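Local coordinates for protein NADPH-ferredoxin reductase FprA (Mycobacterium tuberculosis, PDB 1LQT) that catalyses electron transfer between NADP(H) and ferredoxin through a bound FAD and may supply electrons to cytochrome P450 systems, at residues A[20-25]-A[32-37]; A[201-206]-A[236-241]; A[227-232]-A[268-273]; A[353-358]-A[383-388]. All blocks are in the same frame, centred on the assembly; numbering follows the deposited sequence.

Interaction 1. Residues A[20-25]-A[32-37]; sequences ASLLKA and LDMAVD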
loop_
_atom_site.group_PDB
_atom_site.type_symbol
_atom_site.label_atom_id
_atom_site.label_comp_id
_atom_site.label_asym_id
_atom_site.label_seq_id
_atom_site.Cartn_x
_atom_site.Cartn_y
_atom_site.Cartn_z
ATOM N N ALA A 20 -0.359 -2.316 19.926
ATOM C CA ALA A 20 -1.180 -1.626 20.894
ATOM C C ALA A 20 -2.133 -2.570 21.589
ATOM O O ALA A 20 -2.330 -2.481 22.806
ATOM C CB ALA A 20 -1.931 -0.466 20.244
ATOM N N SER A 21 -2.731 -3.483 20.835
ATOM C CA SER A 21 -3.662 -4.452 21.432
ATOM C C SER A 21 -2.964 -5.368 22.444
ATOM O O SER A 21 -3.520 -5.680 23.487
ATOM C CB SER A 21 -4.318 -5.282 20.346
ATOM O OG SER A 21 -5.171 -4.518 19.540
ATOM N N LEU A 22 -1.751 -5.786 22.145
ATOM C CA LEU A 22 -0.993 -6.627 23.051
ATOM C C LEU A 22 -0.699 -5.894 24.343
ATOM O O LEU A 22 -0.868 -6.431 25.442
ATOM C CB LEU A 22 0.293 -7.073 22.403
ATOM C CG LEU A 22 0.156 -8.080 21.256
ATOM C CD1 LEU A 22 1.388 -8.073 20.364
ATOM C CD2 LEU A 22 -0.144 -9.490 21.784
ATOM N N LEU A 23 -0.232 -4.651 24.239
ATOM C CA LEU A 23 0.137 -3.894 25.423
ATOM C C LEU A 23 -1.096 -3.545 26.252
ATOM O O LEU A 23 -1.059 -3.543 27.488
ATOM C CB LEU A 23 0.919 -2.654 25.000
ATOM C CG LEU A 23 2.253 -2.926 24.328
ATOM C CD1 LEU A 23 2.863 -1.631 23.817
ATOM C CD2 LEU A 23 3.216 -3.681 25.231
ATOM N N LYS A 24 -2.207 -3.263 25.582
ATOM C CA LYS A 24 -3.472 -2.993 26.264
ATOM C C LYS A 24 -3.969 -4.196 27.059
ATOM O O LYS A 24 -4.442 -4.051 28.171
ATOM C CB LYS A 24 -4.543 -2.547 25.273
ATOM C CG LYS A 24 -5.904 -2.271 25.888
ATOM C CD LYS A 24 -6.919 -1.906 24.809
ATOM C CE LYS A 24 -7.197 -3.037 23.808
ATOM N NZ LYS A 24 -7.961 -2.558 22.630
ATOM N N ALA A 25 -3.851 -5.374 26.470
ATOM C CA ALA A 25 -4.215 -6.596 27.176
ATOM C C ALA A 25 -3.404 -6.711 28.475
ATOM O O ALA A 25 -3.963 -7.004 29.541
ATOM C CB ALA A 25 -3.996 -7.788 26.301
ATOM N N LEU A 32 -0.506 -10.938 33.470
ATOM C CA LEU A 32 -0.274 -10.928 32.035
ATOM C C LEU A 32 0.626 -9.739 31.722
ATOM O O LEU A 32 0.239 -8.597 31.901
ATOM C CB LEU A 32 -1.572 -10.793 31.272
ATOM C CG LEU A 32 -1.420 -10.859 29.748
ATOM C CD1 LEU A 32 -0.833 -12.151 29.270
ATOM C CD2 LEU A 32 -2.758 -10.596 29.053
ATOM N N ASP A 33 1.827 -10.033 31.294
ATOM C CA ASP A 33 2.793 -9.015 30.924
ATOM C C ASP A 33 3.276 -9.294 29.506
ATOM O O ASP A 33 3.279 -10.440 29.076
ATOM C CB ASP A 33 3.958 -9.021 31.919
ATOM C CG ASP A 33 3.489 -9.065 33.368
ATOM O OD1 ASP A 33 2.871 -8.104 33.799
ATOM O OD2 ASP A 33 3.667 -10.045 34.145
ATOM N N MET A 34 3.684 -8.245 28.809
ATOM C CA MET A 34 4.029 -8.326 27.403
ATOM C C MET A 34 5.308 -7.567 27.098
ATOM O O MET A 34 5.579 -6.505 27.648
ATOM C CB MET A 34 2.926 -7.755 26.509
ATOM C CG MET A 34 1.743 -8.676 26.288
ATOM S SD MET A 34 2.048 -10.101 25.228
ATOM C CE MET A 34 0.412 -10.830 25.366
ATOM N N ALA A 35 6.077 -8.112 26.171
ATOM C CA ALA A 35 7.247 -7.471 25.569
ATOM C C ALA A 35 7.038 -7.663 24.071
ATOM O O ALA A 35 6.790 -8.778 23.626
ATOM C CB ALA A 35 8.522 -8.133 26.016
ATOM N N VAL A 36 7.176 -6.592 23.306
ATOM C CA VAL A 36 6.971 -6.609 21.864
ATOM C C VAL A 36 8.212 -6.124 21.130
ATOM O O VAL A 36 8.677 -5.024 21.383
ATOM C CB VAL A 36 5.785 -5.687 21.512
ATOM C CG1 VAL A 36 5.609 -5.565 19.984
ATOM C CG2 VAL A 36 4.522 -6.139 22.183
ATOM N N ASP A 37 8.750 -6.952 20.245
ATOM C CA ASP A 37 9.843 -6.607 19.350
ATOM C C ASP A 37 9.275 -6.561 17.946
ATOM O O ASP A 37 8.690 -7.523 17.468
ATOM C CB ASP A 37 10.948 -7.656 19.401
ATOM C CG ASP A 37 11.784 -7.610 20.656
ATOM O OD1 ASP A 37 11.720 -6.600 21.377
ATOM O OD2 ASP A 37 12.518 -8.585 20.912
#

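Interaction 2. Residues A[201-206]-A[236-241]; sequences GPLQAA and EDAAAV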
loop_
_atom_site.group_PDB
_atom_site.type_symbol
_atom_site.label_atom_id
_atom_site.label_comp_id
_atom_site.label_asym_id
_atom_site.label_seq_id
_atom_site.Cartn_x
_atom_site.Cartn_y
_atom_site.Cartn_z
ATOM N N GLY A 201 -18.181 -1.018 -14.787
ATOM C CA GLY A 201 -18.805 0.278 -14.918
ATOM C C GLY A 201 -18.646 1.147 -13.705
ATOM O O GLY A 201 -18.063 0.762 -12.682
ATOM N N PRO A 202 -19.187 2.356 -13.789
ATOM C CA PRO A 202 -19.090 3.278 -12.659
ATOM C C PRO A 202 -19.660 2.721 -11.352
ATOM O O PRO A 202 -19.116 3.047 -10.293
ATOM C CB PRO A 202 -19.875 4.500 -13.156
ATOM C CG PRO A 202 -19.770 4.433 -14.628
ATOM C CD PRO A 202 -19.828 2.984 -14.957
ATOM N N LEU A 203 -20.722 1.919 -11.424
ATOM C CA LEU A 203 -21.296 1.412 -10.191
ATOM C C LEU A 203 -20.399 0.389 -9.515
ATOM O O LEU A 203 -20.593 0.102 -8.329
ATOM C CB LEU A 203 -22.678 0.792 -10.402
ATOM C CG LEU A 203 -23.760 1.652 -11.032
ATOM C CD1 LEU A 203 -25.105 0.982 -10.910
ATOM C CD2 LEU A 203 -23.772 3.001 -10.358
ATOM N N GLN A 204 -19.504 -0.221 -10.270
ATOM C CA GLN A 204 -18.576 -1.212 -9.736
ATOM C C GLN A 204 -17.245 -0.601 -9.309
ATOM O O GLN A 204 -16.362 -1.301 -8.854
ATOM C CB GLN A 204 -18.351 -2.310 -10.769
ATOM C CG GLN A 204 -19.567 -3.150 -11.023
ATOM C CD GLN A 204 -20.571 -2.504 -11.959
ATOM O OE1 GLN A 204 -20.200 -1.831 -12.922
ATOM N NE2 GLN A 204 -21.853 -2.715 -11.660
ATOM N N ALA A 205 -17.088 0.704 -9.479
ATOM C CA ALA A 205 -15.813 1.339 -9.168
ATOM C C ALA A 205 -15.507 1.183 -7.678
ATOM O O ALA A 205 -16.400 1.210 -6.820
ATOM C CB ALA A 205 -15.826 2.782 -9.524
ATOM N N ALA A 206 -14.221 1.035 -7.368
ATOM C CA ALA A 206 -13.742 0.910 -5.993
ATOM C C ALA A 206 -13.318 2.264 -5.404
ATOM O O ALA A 206 -12.920 2.347 -4.245
ATOM C CB ALA A 206 -12.621 -0.118 -5.890
ATOM N N GLU A 236 -30.975 4.997 -9.109
ATOM C CA GLU A 236 -31.613 3.904 -8.401
ATOM C C GLU A 236 -30.641 2.751 -8.187
ATOM O O GLU A 236 -30.497 2.238 -7.074
ATOM C CB GLU A 236 -32.872 3.420 -9.126
ATOM C CG GLU A 236 -33.487 2.200 -8.430
ATOM C CD GLU A 236 -34.780 1.671 -9.048
ATOM O OE1 GLU A 236 -35.582 2.485 -9.566
ATOM O OE2 GLU A 236 -34.999 0.414 -9.007
ATOM N N ASP A 237 -29.961 2.362 -9.255
ATOM C CA ASP A 237 -29.036 1.243 -9.179
ATOM C C ASP A 237 -27.837 1.613 -8.291
ATOM O O ASP A 237 -27.302 0.766 -7.565
ATOM C CB ASP A 237 -28.578 0.838 -10.568
ATOM C CG ASP A 237 -29.669 0.227 -11.413
ATOM O OD1 ASP A 237 -30.478 -0.566 -10.897
ATOM O OD2 ASP A 237 -29.734 0.560 -12.623
ATOM N N ALA A 238 -27.407 2.868 -8.344
ATOM C CA ALA A 238 -26.283 3.303 -7.513
ATOM C C ALA A 238 -26.625 3.193 -6.028
ATOM O O ALA A 238 -25.836 2.728 -5.233
ATOM C CB ALA A 238 -25.888 4.714 -7.837
ATOM N N ALA A 239 -27.818 3.658 -5.674
ATOM C CA ALA A 239 -28.263 3.595 -4.291
ATOM C C ALA A 239 -28.334 2.152 -3.811
ATOM O O ALA A 239 -28.070 1.891 -2.633
ATOM C CB ALA A 239 -29.604 4.315 -4.115
ATOM N N ALA A 240 -28.728 1.233 -4.683
ATOM C CA ALA A 240 -28.813 -0.181 -4.334
ATOM C C ALA A 240 -27.434 -0.760 -4.047
ATOM O O ALA A 240 -27.309 -1.687 -3.252
ATOM C CB ALA A 240 -29.502 -0.969 -5.452
ATOM N N VAL A 241 -26.399 -0.256 -4.699
ATOM C CA VAL A 241 -25.060 -0.707 -4.403
ATOM C C VAL A 241 -24.689 -0.249 -3.002
ATOM O O VAL A 241 -24.235 -1.056 -2.180
ATOM C CB VAL A 241 -24.040 -0.176 -5.421
ATOM C CG1 VAL A 241 -22.627 -0.454 -4.940
ATOM C CG2 VAL A 241 -24.284 -0.778 -6.785
#

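Interaction 3. Residues A[227-232]-A[268-273]; sequences PAELDG and VFRFLT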
loop_
_atom_site.group_PDB
_atom_site.type_symbol
_atom_site.label_atom_id
_atom_site.label_comp_id
_atom_site.label_asym_id
_atom_site.label_seq_id
_atom_site.Cartn_x
_atom_site.Cartn_y
_atom_site.Cartn_z
ATOM N N PRO A 227 -20.391 11.992 -21.353
ATOM C CA PRO A 227 -21.711 11.634 -20.860
ATOM C C PRO A 227 -22.129 10.192 -21.172
ATOM O O PRO A 227 -22.864 9.600 -20.394
ATOM C CB PRO A 227 -22.612 12.652 -21.550
ATOM C CG PRO A 227 -21.754 13.834 -21.637
ATOM C CD PRO A 227 -20.388 13.316 -22.003
ATOM N N ALA A 228 -21.679 9.637 -22.284
ATOM C CA ALA A 228 -22.013 8.272 -22.648
ATOM C C ALA A 228 -21.528 7.255 -21.629
ATOM O O ALA A 228 -22.053 6.158 -21.571
ATOM C CB ALA A 228 -21.446 7.918 -24.011
ATOM N N GLU A 229 -20.509 7.603 -20.845
ATOM C CA GLU A 229 -20.019 6.708 -19.813
ATOM C C GLU A 229 -21.068 6.468 -18.722
ATOM O O GLU A 229 -20.956 5.535 -17.957
ATOM C CB GLU A 229 -18.741 7.249 -19.174
ATOM C CG GLU A 229 -17.566 7.380 -20.114
ATOM C CD GLU A 229 -16.998 6.080 -20.616
ATOM O OE1 GLU A 229 -17.086 5.087 -19.902
ATOM O OE2 GLU A 229 -16.442 6.064 -21.733
ATOM N N LEU A 230 -22.057 7.347 -18.642
ATOM C CA LEU A 230 -23.098 7.264 -17.656
ATOM C C LEU A 230 -24.401 6.752 -18.253
ATOM O O LEU A 230 -25.387 6.611 -17.526
ATOM C CB LEU A 230 -23.300 8.602 -16.954
ATOM C CG LEU A 230 -22.073 9.023 -16.140
ATOM C CD1 LEU A 230 -22.186 10.403 -15.623
ATOM C CD2 LEU A 230 -21.857 8.088 -14.964
ATOM N N ASP A 231 -24.456 6.435 -19.541
ATOM C CA ASP A 231 -25.689 5.873 -20.091
ATOM C C ASP A 231 -25.893 4.501 -19.493
ATOM O O ASP A 231 -24.971 3.688 -19.396
ATOM C CB ASP A 231 -25.578 5.754 -21.616
ATOM C CG ASP A 231 -26.827 5.252 -22.287
ATOM O OD1 ASP A 231 -27.935 5.410 -21.697
ATOM O OD2 ASP A 231 -26.708 4.701 -23.395
ATOM N N GLY A 232 -27.104 4.250 -19.022
ATOM C CA GLY A 232 -27.434 2.995 -18.378
ATOM C C GLY A 232 -27.041 2.944 -16.916
ATOM O O GLY A 232 -27.224 1.903 -16.293
ATOM N N VAL A 268 -9.002 11.644 -17.968
ATOM C CA VAL A 268 -10.148 11.073 -18.669
ATOM C C VAL A 268 -10.535 9.744 -18.038
ATOM O O VAL A 268 -9.671 8.896 -17.804
ATOM C CB VAL A 268 -9.775 10.810 -20.156
ATOM C CG1 VAL A 268 -10.935 10.198 -20.905
ATOM C CG2 VAL A 268 -9.298 12.066 -20.848
ATOM N N PHE A 269 -11.822 9.552 -17.775
ATOM C CA PHE A 269 -12.326 8.275 -17.265
ATOM C C PHE A 269 -13.038 7.522 -18.378
ATOM O O PHE A 269 -13.982 8.014 -18.964
ATOM C CB PHE A 269 -13.310 8.476 -16.117
ATOM C CG PHE A 269 -12.663 8.944 -14.828
ATOM C CD1 PHE A 269 -12.320 10.259 -14.653
ATOM C CD2 PHE A 269 -12.400 8.060 -13.818
ATOM C CE1 PHE A 269 -11.732 10.694 -13.484
ATOM C CE2 PHE A 269 -11.815 8.474 -12.647
ATOM C CZ PHE A 269 -11.469 9.785 -12.481
ATOM N N ARG A 270 -12.573 6.294 -18.607
ATOM C CA ARG A 270 -13.197 5.347 -19.538
ATOM C C ARG A 270 -13.589 4.105 -18.743
ATOM O O ARG A 270 -12.760 3.538 -18.059
ATOM C CB ARG A 270 -12.198 4.947 -20.610
ATOM C CG ARG A 270 -11.930 6.022 -21.641
ATOM C CD ARG A 270 -12.966 6.130 -22.724
ATOM N NE ARG A 270 -13.161 4.894 -23.470
ATOM C CZ ARG A 270 -12.423 4.448 -24.494
ATOM N NH1 ARG A 270 -11.408 5.125 -24.992
ATOM N NH2 ARG A 270 -12.758 3.319 -25.072
ATOM N N PHE A 271 -14.846 3.728 -18.794
ATOM C CA PHE A 271 -15.341 2.546 -18.138
ATOM C C PHE A 271 -15.630 1.476 -19.191
ATOM O O PHE A 271 -15.538 1.698 -20.386
ATOM C CB PHE A 271 -16.573 2.852 -17.301
ATOM C CG PHE A 271 -16.320 3.862 -16.219
ATOM C CD1 PHE A 271 -15.878 3.468 -14.965
ATOM C CD2 PHE A 271 -16.483 5.204 -16.451
ATOM C CE1 PHE A 271 -15.650 4.388 -13.975
ATOM C CE2 PHE A 271 -16.250 6.126 -15.459
ATOM C CZ PHE A 271 -15.833 5.719 -14.208
ATOM N N LEU A 272 -15.936 0.271 -18.709
ATOM C CA LEU A 272 -16.283 -0.872 -19.545
ATOM C C LEU A 272 -15.229 -1.094 -20.643
ATOM O O LEU A 272 -15.533 -1.390 -21.796
ATOM C CB LEU A 272 -17.672 -0.730 -20.136
ATOM C CG LEU A 272 -18.769 -0.707 -19.098
ATOM C CD1 LEU A 272 -20.123 -0.421 -19.695
ATOM C CD2 LEU A 272 -18.827 -2.008 -18.319
ATOM N N THR A 273 -13.965 -1.010 -20.232
ATOM C CA THR A 273 -12.842 -1.095 -21.147
ATOM C C THR A 273 -11.730 -1.898 -20.480
ATOM O O THR A 273 -11.383 -1.624 -19.343
ATOM C CB THR A 273 -12.346 0.308 -21.523
ATOM O OG1 THR A 273 -13.404 1.061 -22.079
ATOM C CG2 THR A 273 -11.250 0.247 -22.555
HETATM O O HOH W 1 -15.590 3.640 -22.389
#

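Interaction 4. Residues A[353-358]-A[383-388]; sequences NEYVVG and IKNLGN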
loop_
_atom_site.group_PDB
_atom_site.type_symbol
_atom_site.label_atom_id
_atom_site.label_comp_id
_atom_site.label_asym_id
_atom_site.label_seq_id
_atom_site.Cartn_x
_atom_site.Cartn_y
_atom_site.Cartn_z
ATOM N N ASN A 353 1.727 -20.941 16.940
ATOM C CA ASN A 353 2.107 -19.673 17.569
ATOM C C ASN A 353 2.480 -18.554 16.589
ATOM O O ASN A 353 3.073 -17.575 17.006
ATOM C CB ASN A 353 3.235 -19.858 18.600
ATOM C CG ASN A 353 4.544 -20.109 17.986
ATOM O OD1 ASN A 353 4.608 -20.665 16.877
ATOM N ND2 ASN A 353 5.642 -19.716 18.680
ATOM N N GLU A 354 2.120 -18.712 15.314
ATOM C CA GLU A 354 2.369 -17.678 14.312
ATOM C C GLU A 354 1.024 -17.205 13.790
ATOM O O GLU A 354 0.125 -18.004 13.548
ATOM C CB GLU A 354 3.249 -18.221 13.206
ATOM C CG GLU A 354 4.598 -18.722 13.694
ATOM C CD GLU A 354 5.254 -19.653 12.702
ATOM O OE1 GLU A 354 4.683 -20.736 12.446
ATOM O OE2 GLU A 354 6.323 -19.329 12.160
ATOM N N TYR A 355 0.942 -15.898 13.538
ATOM C CA TYR A 355 -0.286 -15.218 13.240
ATOM C C TYR A 355 -0.061 -14.248 12.105
ATOM O O TYR A 355 1.073 -13.928 11.753
ATOM C CB TYR A 355 -0.784 -14.461 14.491
ATOM C CG TYR A 355 -1.085 -15.402 15.633
ATOM C CD1 TYR A 355 -0.078 -15.857 16.472
ATOM C CD2 TYR A 355 -2.377 -15.856 15.844
ATOM C CE1 TYR A 355 -0.348 -16.763 17.478
ATOM C CE2 TYR A 355 -2.645 -16.785 16.845
ATOM C CZ TYR A 355 -1.629 -17.225 17.657
ATOM O OH TYR A 355 -1.902 -18.143 18.652
ATOM N N VAL A 356 -1.154 -13.742 11.568
ATOM C CA VAL A 356 -1.144 -12.705 10.553
ATOM C C VAL A 356 -2.165 -11.633 10.889
ATOM O O VAL A 356 -3.199 -11.903 11.480
ATOM C CB VAL A 356 -1.434 -13.267 9.140
ATOM C CG1 VAL A 356 -0.213 -13.955 8.581
ATOM C CG2 VAL A 356 -2.643 -14.195 9.119
ATOM N N VAL A 357 -1.859 -10.405 10.473
ATOM C CA VAL A 357 -2.751 -9.268 10.529
ATOM C C VAL A 357 -2.567 -8.468 9.250
ATOM O O VAL A 357 -1.554 -8.572 8.578
ATOM C CB VAL A 357 -2.498 -8.348 11.762
ATOM C CG1 VAL A 357 -2.816 -9.113 13.061
ATOM C CG2 VAL A 357 -1.077 -7.846 11.751
ATOM N N GLY A 358 -3.540 -7.624 8.959
ATOM C CA GLY A 358 -3.405 -6.671 7.875
ATOM C C GLY A 358 -3.626 -7.285 6.514
ATOM O O GLY A 358 -4.264 -8.324 6.349
ATOM N N ILE A 383 -3.690 -14.346 22.354
ATOM C CA ILE A 383 -3.602 -14.282 23.808
ATOM C C ILE A 383 -4.349 -15.459 24.434
ATOM O O ILE A 383 -3.875 -16.058 25.396
ATOM C CB ILE A 383 -4.125 -12.944 24.324
ATOM C CG1 ILE A 383 -3.112 -11.861 23.936
ATOM C CG2 ILE A 383 -4.331 -12.957 25.843
ATOM C CD1 ILE A 383 -3.443 -10.502 24.351
ATOM N N LYS A 384 -5.508 -15.805 23.884
ATOM C CA LYS A 384 -6.220 -16.993 24.360
ATOM C C LYS A 384 -5.336 -18.229 24.238
ATOM O O LYS A 384 -5.274 -19.053 25.161
ATOM C CB LYS A 384 -7.523 -17.166 23.585
ATOM C CG LYS A 384 -8.277 -18.494 23.840
ATOM C CD LYS A 384 -9.645 -18.474 23.132
ATOM C CE LYS A 384 -10.399 -19.827 23.152
ATOM N NZ LYS A 384 -11.681 -19.711 22.373
ATOM N N ASN A 385 -4.654 -18.368 23.098
ATOM C CA ASN A 385 -3.811 -19.532 22.874
ATOM C C ASN A 385 -2.620 -19.571 23.808
ATOM O O ASN A 385 -2.266 -20.623 24.309
ATOM C CB ASN A 385 -3.351 -19.593 21.408
ATOM C CG ASN A 385 -4.459 -19.940 20.450
ATOM O OD1 ASN A 385 -4.344 -19.638 19.232
ATOM N ND2 ASN A 385 -5.497 -20.572 20.931
ATOM N N LEU A 386 -2.053 -18.420 24.142
ATOM C CA LEU A 386 -0.945 -18.419 25.100
ATOM C C LEU A 386 -1.414 -18.858 26.474
ATOM O O LEU A 386 -0.700 -19.574 27.160
ATOM C CB LEU A 386 -0.312 -17.046 25.221
ATOM C CG LEU A 386 0.491 -16.550 24.027
ATOM C CD1 LEU A 386 1.002 -15.176 24.359
ATOM C CD2 LEU A 386 1.615 -17.483 23.673
ATOM N N GLY A 387 -2.588 -18.367 26.862
ATOM C CA GLY A 387 -3.185 -18.685 28.145
ATOM C C GLY A 387 -3.419 -20.173 28.254
ATOM O O GLY A 387 -3.180 -20.811 29.290
ATOM N N ASN A 388 -3.927 -20.763 27.195
ATOM C CA ASN A 388 -4.137 -22.207 27.192
ATOM C C ASN A 388 -2.822 -22.954 27.343
ATOM O O ASN A 388 -2.745 -23.963 28.071
ATOM C CB ASN A 388 -4.803 -22.661 25.913
ATOM C CG ASN A 388 -6.239 -22.230 25.801
ATOM O OD1 ASN A 388 -6.832 -22.299 24.708
ATOM N ND2 ASN A 388 -6.819 -21.777 26.904
#

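Interaction 1. Residues A[20-25]-A[32-37]
The first beta-alpha-beta crossover of the FAD-binding Rossmann fold, made by strand 4-9, helix 13-28 and strand 34-40, is closed here by Leu22, Leu23 and Ala25 of the helix packing on Leu32, Met34 and Val36. The chain runs down the helix, turns, and returns along the strand almost antiparallel (165° between the segment axes), the two axes coming within 8.4 Å of each other. Val36 is received between two leucines: its CG2 lies 4.1 Å from Leu22 CD1 and also 4.1 Å from Leu23 CD2. Its other methyl, CG1, is anti to the backbone N (chi1 175°), which leaves CG2 as the branch that reaches the helix. A beta-branched residue suits a strand backbone, while the longer leucines span the gap from the helix. Met34 has two conformers, and its contacts hold for the one modelled here: it crosses Leu22 at about a right angle, with Met34 CG 3.5 Å from Leu22 O and Met34 CE 3.9 Å from Leu22 CD2. At the turn end the small Ala25 leaves room for Leu32, whose CD2 is 4.1 Å from Ala25 CB. The interface is wholly apolar between side chains. Strand 34-40 lies between strands 4-9 and 76-80 in the sheet, Met34 touching Ile6 and Val36 both Ile8 and Phe76, and helix 370-391 packs beside the pair through Val379 and Ile383.

Interaction 2. Residues A[201-206]-A[236-241]
A single 3-10 turn at 202-204 presents Leu203 to the short helix 235-241, where Leu203 CA comes 6.0 Å from the CA of Ala238. The turn is closed by Gln204 N on Gly201 O, and the Gln204 side chain folds back to reinforce it: Gly201 N donates to Gln204 OE1 at 2.9 Å, the donor lying in the carbonyl plane, although the N-H is bent to 135°. Leu203 carries the contact with both branches. Its CD1 rests 3.5 Å from Asp237 CB, and its CD2 lies 3.7 Å from Ala238 CB; with CG beside the backbone N (chi1 -57°), the fork faces the helix. One turn farther on, Val241 reaches the same residue, its CG2 4.3 Å from Leu203 CB and its CG1 4.0 Å from Leu203 O. Alanine suits position 238 because its small methyl lets the leucine come close to the helix backbone. Asp237 offers only its aliphatic CB here, while its OD2 bonds to Thr234 OG1. Cys245 and Ile249 of helix 243-256 also touch Leu203, and Gln204 and Ala206 touch the bound NADP derivative. The chemistry is therefore apolar contact at a partly buried site, joining the nucleotide-contacting loop to the helix without any polar bond between the two segments.

Interaction 3. Residues A[227-232]-A[268-273]
Glu229 reaches Phe271 by bending: its CG stands anti to the carbonyl carbon, and a bend at chi2 (-68°) brings the carboxylate from the 3-10 turn 227-230 over the end of strand 265-270. There Glu229 OE1 accepts a hydrogen bond from Phe271 N at 2.8 Å, nearly straight at 161°. The donor meets the oxygen from above the carboxylate plane, 48° out of it. The same OE1 lies at the edge of the phenyl ring, near its plane, 3.5 Å from Phe271 CD2. Glutamate suits this site because its chain is long enough to reach a main-chain N-H just past the end of strand 265-270. The other oxygen, OE2, faces Arg270, whose CD is 3.6 Å away, but the salt bridge to Arg270 NE is long at 3.9 Å. A water fills the role of intermediary: it donates to Glu229 OE2 at 2.7 Å and to Phe271 O, and accepts from Arg270 NE at 2.9 Å in the plane of the guanidinium. Thr273 OG1 also donates to Phe271 O, at 2.8 Å. Arg270 makes a salt bridge through NH2 to Glu311, so the long approach to Glu229 is the secondary one. Phe271 packs on Pro202 and on Asn155, which probably binds NADP. One carboxylate thus serves as acceptor for a main-chain amide and for a water that links it to Arg270; the nearby positive charge probably helps keep it ionised.

Interaction 4. Residues A[353-358]-A[383-388]
Tyr355 and Asn385 meet through one close polar pair. The tyrosine ring leaves strand 354-356 with its CG beside the backbone N (chi1 -62°) and carries its hydroxyl to the helix, where Tyr355 OH lies 2.9 Å from Asn385 OD1. This is hydrogen-bonding distance, but the hydroxyl proton has a second acceptor within reach, so its choice is not settled. The oxygen stands at the edge of the ring and near its plane, while the amide is turned 31° from that plane. Tyr355 OH also sits 3.4 Å from Asn385 CB, so the hydroxyl abuts the asparagine near its root as well as at its oxygen. This end is snug, and a tyrosine suits it: the ring is long enough to span from sheet to helix, and the hydroxyl gives its far end a polar partner. Away from this point the contact is loose. Only 87 Å² is buried between the segments, and Lys384 and Asn388, on the same helix, are exposed and take no part. Asn385 itself is only partly exposed and also touches Arg347. In the fold, strand 354-356 pairs with strand 99-102 of the FAD-domain sheet and also bonds to Gly346 and Ile348, while Tyr355 touches Ala99, Arg347, and Thr378 and Leu382 of helix 370-391. Farther along, Gly358 touches the FAD and is the N-cap of helix 359-362.

The four contacts form two pairs, one in each nucleotide-binding half of the protein. Interactions 1 and 4 lie in the FAD half, about 12 Å between centres, and meet through Ile383, whose CD1 is 3.4 Å from Ala25 CB; both reach the same sheet. Interactions 2 and 3 lie in the NADP half, about 13 Å between centres, where Pro202 CG packs 3.7 Å from Glu229 O and their segments alternate along the chain. Across the molecule, interactions 1 and 3 are about 50 Å apart at their centres. The side chain of Val36 is about 13 Å from the bound FAD. The side chain of Phe271 is about 8 Å from the bound NADP derivative; Gly358 and Ala206 touch the two ligands.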